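Local coordinates for attaching and effacing protein, pathogenesis factor (Escherichia coli, PDB 4E9L) that probably mediates bacterial adhesion as an intimin/invasin-family adhesin, of which this chain is a piece built of tandem immunoglobulin-like domains, at residues A[379-383]-A[384-388]. Sequence-based numbering, arbitrary orientation.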
loop_
_atom_site.group_PDB
_atom_site.type_symbol
_atom_site.label_atom_id
_atom_site.label_comp_id
_atom_site.label_asym_id
_atom_site.label_seq_id
_atom_site.Cartn_x
_atom_site.Cartn_y
_atom_site.Cartn_z
ATOM N N PRO A 379 -24.413 29.672 -0.613
ATOM C CA PRO A 379 -24.096 28.566 0.296
ATOM C C PRO A 379 -22.596 28.260 0.227
ATOM O O PRO A 379 -21.936 28.489 -0.809
ATOM C CB PRO A 379 -24.932 27.405 -0.240
ATOM C CG PRO A 379 -25.084 27.691 -1.683
ATOM C CD PRO A 379 -25.189 29.193 -1.778
ATOM N N ARG A 380 -22.072 27.758 1.336
ATOM C CA ARG A 380 -20.662 27.432 1.483
ATOM C C ARG A 380 -20.503 26.021 2.014
ATOM O O ARG A 380 -21.220 25.613 2.943
ATOM C CB ARG A 380 -19.992 28.435 2.457
ATOM C CG ARG A 380 -19.737 29.806 1.859
ATOM C CD ARG A 380 -18.406 29.770 1.140
ATOM N NE ARG A 380 -18.143 30.991 0.388
ATOM C CZ ARG A 380 -17.330 31.955 0.795
ATOM N NH1 ARG A 380 -16.698 31.852 1.959
ATOM N NH2 ARG A 380 -17.145 33.035 0.044
ATOM N N VAL A 381 -19.539 25.288 1.443
ATOM C CA VAL A 381 -19.221 23.911 1.860
ATOM C C VAL A 381 -17.688 23.830 1.862
ATOM O O VAL A 381 -17.068 24.087 0.830
ATOM C CB VAL A 381 -19.873 22.834 0.931
ATOM C CG1 VAL A 381 -19.381 21.437 1.281
ATOM C CG2 VAL A 381 -21.396 22.873 0.995
ATOM N N ASN A 382 -17.087 23.514 3.015
ATOM C CA ASN A 382 -15.619 23.424 3.182
ATOM C C ASN A 382 -14.900 24.684 2.667
ATOM O O ASN A 382 -13.931 24.591 1.911
ATOM C CB ASN A 382 -15.057 22.123 2.549
ATOM C CG ASN A 382 -15.501 20.840 3.230
ATOM O OD1 ASN A 382 -15.713 20.777 4.456
ATOM N ND2 ASN A 382 -15.617 19.771 2.449
ATOM N N GLY A 383 -15.441 25.847 3.039
ATOM C CA GLY A 383 -14.941 27.156 2.655
ATOM C C GLY A 383 -15.096 27.541 1.194
ATOM O O GLY A 383 -14.541 28.560 0.779
ATOM N N GLN A 384 -15.847 26.769 0.396
ATOM C CA GLN A 384 -16.002 27.081 -1.032
ATOM C C GLN A 384 -17.454 27.401 -1.401
ATOM O O GLN A 384 -18.362 26.815 -0.806
ATOM C CB GLN A 384 -15.541 25.877 -1.892
ATOM C CG GLN A 384 -14.072 25.465 -1.716
ATOM C CD GLN A 384 -13.111 26.474 -2.293
ATOM O OE1 GLN A 384 -12.440 27.208 -1.563
ATOM N NE2 GLN A 384 -13.036 26.546 -3.618
ATOM N N ASN A 385 -17.670 28.234 -2.460
ATOM C CA ASN A 385 -19.008 28.509 -2.991
ATOM C C ASN A 385 -19.599 27.176 -3.427
ATOM O O ASN A 385 -18.928 26.391 -4.096
ATOM C CB ASN A 385 -18.961 29.468 -4.175
ATOM C CG ASN A 385 -18.642 30.892 -3.793
ATOM O OD1 ASN A 385 -18.474 31.247 -2.623
ATOM N ND2 ASN A 385 -18.549 31.736 -4.788
ATOM N N ALA A 386 -20.809 26.888 -2.972
ATOM C CA ALA A 386 -21.427 25.589 -3.192
ATOM C C ALA A 386 -22.433 25.524 -4.358
ATOM O O ALA A 386 -22.907 24.435 -4.694
ATOM C CB ALA A 386 -22.048 25.105 -1.891
ATOM N N VAL A 387 -22.766 26.672 -4.966
ATOM C CA VAL A 387 -23.634 26.722 -6.157
ATOM C C VAL A 387 -22.979 27.610 -7.210
ATOM O O VAL A 387 -22.118 28.415 -6.859
ATOM C CB VAL A 387 -25.114 27.102 -5.910
ATOM C CG1 VAL A 387 -25.831 26.032 -5.074
ATOM C CG2 VAL A 387 -25.236 28.495 -5.287
ATOM N N ALA A 388 -23.368 27.462 -8.483
ATOM C CA ALA A 388 -22.787 28.279 -9.566
ATOM C C ALA A 388 -23.154 29.776 -9.401
ATOM O O ALA A 388 -22.294 30.657 -9.549
ATOM C CB ALA A 388 -23.268 27.771 -10.923
#
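Val381 and Gln384 close a beta hairpin whose two-residue loop, Asn382-Gly383, is a type I' turn, at the end of strand 373-381 in the last immunoglobulin-like domain of this adhesin fragment. Two backbone bonds join the pair: Val381 N donates a hydrogen bond to Gln384 O at 3.0 Å, and Gln384 N donates back to Val381 O. Gln384 O also receives a CA-H...O contact from Arg380 CA. Beyond the non-hydrogen-bonded pair Arg380-Asn385, Ala386 N reaches Pro379 O at 2.9 Å.

On the face carrying Arg380 and Asn385, the two side chains run alongside each other in the same direction. The arginine chain bends at chi2 (-86°), laying its CD over the Gln384 carbonyl and bringing Arg380 NE to Asn385 OD1 at 3.0 Å. That oxygen accepts in its own carbonyl plane, at the edge of the guanidinium, with the two flat groups 29° apart.

On the opposite face, Val381 turns CG2 to Ala386 CB at 3.7 Å. Farther from the turn, the Pro379 ring crosses Val387 nearly at a right angle, with Pro379 CD 3.6 Å from Val387 CG2. Val381 and Ala386 are both buried against Phe318 of strand 313-319. Asp334, in a loop of the same chain, probably helps to hold the turn: its backbone hydrogen-bonds to that of Arg380, and its OD2 accepts from Gly383 N.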